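Local coordinates for protein 2'-deoxycytidine 5'-triphosphate deaminase (Agrobacterium tumefaciens, PDB 2R9Q) that probably catalyses the hydrolytic deamination of dCTP to dUTP, releasing ammonia, as a member of the dUTPase-like superfamily of nucleotide enzymes, at residues Ala173-Asn176 with Glu177-Leu181; Ala101-Ala104 with Asp105-Ala108; Lys135-Ala138 with Gly139-Gly142. All blocks are in the same frame, centred on the assembly; numbering follows the deposited sequence.

Contact 1. Residues Ala173-Asn176 with Glu177-Leu181; sequences ALLN and ESEVL
Leu175 lies against the first turn of the helix that begins at Glu177, its CB 3.6 Å from Val180 CG2 and 3.8 Å from Glu179 CB. The leucine thus touches two consecutive residues of the helix. Its CG is turned beside its own backbone N, anti to the carbonyl carbon (chi1 -76°), which brings it over the aliphatic part of Glu179, with CG 3.9 Å from Glu179 CG. These two side chains cross at about a right angle. On the main chain, Val180 N donates to Asn176 O over 3.1 Å, a straight bond with an N-H...O angle of 167°, and Leu181 N repeats the pattern one residue on with Glu177 O. Asn176 thus occupies the N-cap position, its carbonyl taking the first i to i+4 bond as the chain passes from an extended approach into helix 177-186. Val180 CG2 also sits 3.3 Å from Asn176 O, so the bonded carbonyl is flanked by a methyl group. Further out, the carboxylate of Glu179 is hydrogen-bonded through OE2 to His339 NE2. Tyr337 and His339, both on strand 331-339, also touch Leu175, while Leu175 and Ala173 form backbone hydrogen bonds with Tyr337 and His339, respectively. Val180 is buried and reaches Val197 of a neighbouring loop.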
# COMPACT_ATOMS: atom_id res chain seq x y z
N ALA B 173 5.74 16.20 -39.30
CA ALA B 173 5.25 17.51 -39.71
C ALA B 173 4.60 18.29 -38.58
O ALA B 173 3.45 18.73 -38.70
CB ALA B 173 4.29 17.37 -40.88
N LEU B 174 5.35 18.44 -37.49
CA LEU B 174 4.94 19.26 -36.36
C LEU B 174 4.95 20.73 -36.71
O LEU B 174 5.74 21.19 -37.53
CB LEU B 174 5.89 19.07 -35.17
CG LEU B 174 5.88 17.84 -34.26
CD1 LEU B 174 4.63 16.96 -34.47
CD2 LEU B 174 7.19 17.06 -34.40
N LEU B 175 4.07 21.47 -36.05
CA LEU B 175 4.04 22.91 -36.16
C LEU B 175 4.96 23.53 -35.12
O LEU B 175 5.03 23.05 -33.99
CB LEU B 175 2.61 23.41 -35.97
CG LEU B 175 1.68 23.22 -37.17
CD1 LEU B 175 1.58 21.75 -37.55
CD2 LEU B 175 0.32 23.82 -36.84
N ASN B 176 5.68 24.58 -35.51
CA ASN B 176 6.46 25.40 -34.57
C ASN B 176 5.58 26.55 -34.01
O ASN B 176 4.39 26.64 -34.34
CB ASN B 176 7.78 25.90 -35.20
CG ASN B 176 7.58 26.86 -36.40
OD1 ASN B 176 6.52 26.93 -37.04
ND2 ASN B 176 8.64 27.60 -36.72
N GLU B 177 6.15 27.40 -33.15
CA GLU B 177 5.38 28.47 -32.53
C GLU B 177 4.54 29.28 -33.52
O GLU B 177 3.34 29.47 -33.32
CB GLU B 177 6.28 29.41 -31.74
CG GLU B 177 6.43 29.06 -30.26
CD GLU B 177 6.34 30.30 -29.35
OE1 GLU B 177 5.29 31.04 -29.41
OE2 GLU B 177 7.31 30.53 -28.56
N SER B 178 5.17 29.74 -34.59
CA SER B 178 4.56 30.68 -35.54
C SER B 178 3.38 30.08 -36.29
O SER B 178 2.36 30.73 -36.47
CB SER B 178 5.60 31.14 -36.57
OG SER B 178 6.84 31.35 -35.94
N GLU B 179 3.57 28.84 -36.73
CA GLU B 179 2.55 28.06 -37.44
C GLU B 179 1.30 27.88 -36.55
O GLU B 179 0.16 28.06 -37.01
CB GLU B 179 3.14 26.69 -37.81
CG GLU B 179 2.93 26.22 -39.24
CD GLU B 179 4.08 25.33 -39.73
OE1 GLU B 179 5.23 25.51 -39.23
OE2 GLU B 179 3.85 24.47 -40.61
N VAL B 180 1.55 27.54 -35.29
CA VAL B 180 0.48 27.37 -34.29
C VAL B 180 -0.28 28.68 -34.03
O VAL B 180 -1.52 28.69 -34.01
CB VAL B 180 1.04 26.80 -32.95
CG1 VAL B 180 -0.02 26.81 -31.86
CG2 VAL B 180 1.58 25.38 -33.16
N LEU B 181 0.47 29.77 -33.85
CA LEU B 181 -0.12 31.10 -33.60
C LEU B 181 -0.92 31.64 -34.79
O LEU B 181 -1.96 32.25 -34.60
CB LEU B 181 0.95 32.11 -33.11
CG LEU B 181 1.36 31.94 -31.61
CD1 LEU B 181 2.74 32.50 -31.25
CD2 LEU B 181 0.29 32.52 -30.64

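Contact 2. Residues Ala101-Ala104 with Asp105-Ala108; sequences ALPA and DMSA
Pro103 and Met106 run side by side and point the same way, the thioether following the proline ring: Met106 CE is 3.8 Å from Pro103 CG, and SD lies 4.0 Å from Pro103 CD. The methionine is extended through its first two torsions, with CG anti to the backbone N (chi1 -171°), and bends only at chi3, which brings the terminal methyl back to the ring. Leu102 meets Met106 nearer the backbone. Its CD2 rests 3.6 Å from the carbonyl oxygen Met106 O, and Leu102 CG is 4.2 Å from Met106 CG, a looser apolar contact. Asp105 turns its carboxylate back over the turn, OD1 coming 3.5 Å from Pro103 CB, because its CG stands between the backbone N and the carbonyl carbon (chi1 66°).

These side chains are brought together by a type I beta turn from Pro103 to Met106, with Ala104 and Asp105 at its corners. The closing bond, Met106 N to Pro103 O, is 2.8 Å long with an N-H...O angle of 157°, and the donor stands above the carbonyl plane. The same oxygen lies 3.3 Å from Met106 CB, so the methionine side chain leaves the backbone tight against the turn.

The turn carries the chain from strand 91-101 into strand 106-112, two strands of different sheets in the N-terminal dUTPase-like domain. Leu102 and Ala108 touch Ile136 of strand 135-136, Met106 touches Leu13, and Ser107 and Ala108 pack on strand 162-170.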
# COMPACT_ATOMS: atom_id res chain seq x y z
N ALA B 101 3.35 -4.34 -42.41
CA ALA B 101 4.42 -4.33 -43.41
C ALA B 101 4.46 -2.89 -43.98
O ALA B 101 3.89 -2.58 -45.02
CB ALA B 101 4.17 -5.36 -44.47
N LEU B 102 5.09 -1.99 -43.24
CA LEU B 102 5.11 -0.56 -43.54
C LEU B 102 6.06 -0.16 -44.71
O LEU B 102 7.20 -0.63 -44.78
CB LEU B 102 5.50 0.23 -42.28
CG LEU B 102 4.41 0.94 -41.46
CD1 LEU B 102 3.11 0.18 -41.41
CD2 LEU B 102 4.96 1.25 -40.06
N PRO B 103 5.59 0.74 -45.60
CA PRO B 103 6.48 1.44 -46.54
C PRO B 103 7.68 2.06 -45.81
O PRO B 103 7.49 2.63 -44.74
CB PRO B 103 5.59 2.54 -47.12
CG PRO B 103 4.20 2.03 -46.99
CD PRO B 103 4.18 1.12 -45.78
N ALA B 104 8.87 1.99 -46.40
CA ALA B 104 10.12 2.41 -45.74
C ALA B 104 10.19 3.89 -45.29
O ALA B 104 11.02 4.24 -44.44
CB ALA B 104 11.33 2.08 -46.62
N ASP B 105 9.33 4.73 -45.86
CA ASP B 105 9.19 6.15 -45.44
C ASP B 105 8.12 6.41 -44.35
O ASP B 105 7.96 7.53 -43.86
CB ASP B 105 8.95 7.06 -46.66
CG ASP B 105 7.61 6.81 -47.36
OD1 ASP B 105 7.18 5.64 -47.53
OD2 ASP B 105 6.98 7.81 -47.77
N MET B 106 7.39 5.35 -43.99
CA MET B 106 6.26 5.40 -43.08
C MET B 106 6.64 4.77 -41.75
O MET B 106 7.15 3.65 -41.70
CB MET B 106 5.06 4.66 -43.68
CG MET B 106 3.75 4.84 -42.91
SD MET B 106 2.34 3.96 -43.61
CE MET B 106 2.26 4.74 -45.25
N SER B 107 6.41 5.54 -40.69
CA SER B 107 6.55 5.10 -39.31
C SER B 107 5.22 5.20 -38.56
O SER B 107 4.22 5.64 -39.11
CB SER B 107 7.63 5.93 -38.60
OG SER B 107 7.19 7.24 -38.32
N ALA B 108 5.20 4.76 -37.31
CA ALA B 108 4.03 4.96 -36.48
C ALA B 108 4.32 5.07 -34.98
O ALA B 108 5.36 4.66 -34.50
CB ALA B 108 2.97 3.90 -36.78

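Contact 3. Residues Lys135-Ala138 with Gly139-Gly142; sequences KIPA and GYTG
The aromatic ring of Tyr140 is met obliquely by Ile136 and Pro137. Ile136 CG2 lies 3.6 Å from CD2 of the Tyr140 ring, while Pro137 CD comes within 4.0 Å of its CD1, so the two aliphatic groups approach the two CD carbons of the ring, one each. The motif that brings them together is a type II beta turn from Pro137 to Tyr140, following the short strand 135-136. Its closing bond, Tyr140 N to Pro137 O, measures 3.2 Å with a bent N-H...O angle of 140°, the donor standing above the carbonyl plane. Gly139 fills the third position of the turn with a positive phi of 85°, a conformation that by itself favours glycine.

The closest side-chain approach is at the root of the tyrosine, where CB is 3.4 Å from Ile136 CG2. Pro137 lies alongside the tyrosine, the two side chains pointing the same way. CG of Tyr140 is anti to the backbone N (chi1 177°), and the ring consequently extends away from the turn and carries its hydroxyl away from the 135-138 segment. That hydroxyl is hydrogen-bonded to Pro143 O and to Asp128 N, two main-chain partners that fix the far end of the buried ring. Leu100 and Thr127, from strands 91-101 and 121-127, each touch both Ile136 and Tyr140, placing the pair between strands of the N-terminal domain. Back at the turn, the carbonyl oxygen Pro137 O also lies 3.4 Å from Tyr140 CB, on the side of CB away from the ring.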
# COMPACT_ATOMS: atom_id res chain seq x y z
N LYS B 135 6.55 3.04 -30.26
CA LYS B 135 7.16 3.55 -31.47
C LYS B 135 7.40 2.38 -32.43
O LYS B 135 8.03 1.37 -32.08
CB LYS B 135 8.46 4.31 -31.18
CG LYS B 135 8.29 5.54 -30.29
CD LYS B 135 7.49 6.64 -30.98
CE LYS B 135 6.69 7.51 -29.97
NZ LYS B 135 5.48 6.83 -29.37
N ILE B 136 6.85 2.52 -33.63
CA ILE B 136 7.03 1.60 -34.71
C ILE B 136 8.02 2.28 -35.70
O ILE B 136 7.76 3.39 -36.20
CB ILE B 136 5.69 1.26 -35.38
CG1 ILE B 136 4.71 0.67 -34.35
CG2 ILE B 136 5.88 0.24 -36.50
CD1 ILE B 136 4.06 1.65 -33.43
N PRO B 137 9.18 1.64 -35.95
CA PRO B 137 10.17 2.27 -36.84
C PRO B 137 9.68 2.42 -38.28
O PRO B 137 8.76 1.73 -38.68
CB PRO B 137 11.37 1.32 -36.77
CG PRO B 137 11.11 0.43 -35.61
CD PRO B 137 9.65 0.34 -35.44
N ALA B 138 10.28 3.36 -39.00
CA ALA B 138 10.04 3.54 -40.43
C ALA B 138 10.27 2.22 -41.10
O ALA B 138 11.32 1.63 -40.92
CB ALA B 138 10.92 4.64 -41.03
N GLY B 139 9.25 1.73 -41.80
CA GLY B 139 9.37 0.52 -42.59
C GLY B 139 9.16 -0.80 -41.88
O GLY B 139 9.45 -1.84 -42.44
N TYR B 140 8.62 -0.75 -40.66
CA TYR B 140 8.51 -1.93 -39.81
C TYR B 140 7.59 -2.99 -40.42
O TYR B 140 6.45 -2.71 -40.82
CB TYR B 140 8.03 -1.55 -38.39
CG TYR B 140 7.82 -2.74 -37.44
CD1 TYR B 140 8.90 -3.34 -36.78
CD2 TYR B 140 6.53 -3.27 -37.20
CE1 TYR B 140 8.70 -4.43 -35.94
CE2 TYR B 140 6.33 -4.35 -36.38
CZ TYR B 140 7.41 -4.93 -35.75
OH TYR B 140 7.22 -6.02 -34.91
N THR B 141 8.13 -4.21 -40.47
CA THR B 141 7.41 -5.42 -40.81
C THR B 141 7.42 -6.28 -39.60
O THR B 141 8.50 -6.59 -39.07
CB THR B 141 8.10 -6.21 -41.93
OG1 THR B 141 8.12 -5.41 -43.10
CG2 THR B 141 7.36 -7.53 -42.22
N GLY B 142 6.22 -6.69 -39.17
CA GLY B 142 6.09 -7.56 -38.02
C GLY B 142 4.78 -7.53 -37.26
O GLY B 142 3.82 -6.85 -37.64

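How the contacts relate
From the N terminus, contact 2 comes first, closing the turn between strands 91-101 and 106-112. Contact 3 follows, closing the turn after strand 135-136 on the way to strand 143-150. Contact 1 comes last, where the chain leaves strand 162-170 and enters helix 177-186. The three lie in series, without nesting or crossing. Contacts 2 and 3 meet in space, their centres about 6 Å apart: strands 106-112 and 135-136 pair antiparallel, with a probable hydrogen bond Ile136 N to Ala108 O, and the turn of contact 3 adds another, Gly139 N to Met106 O. Contact 1 stands apart, its centre about 24 Å from that of contact 2, and ties helix 177-186 to strand 331-339.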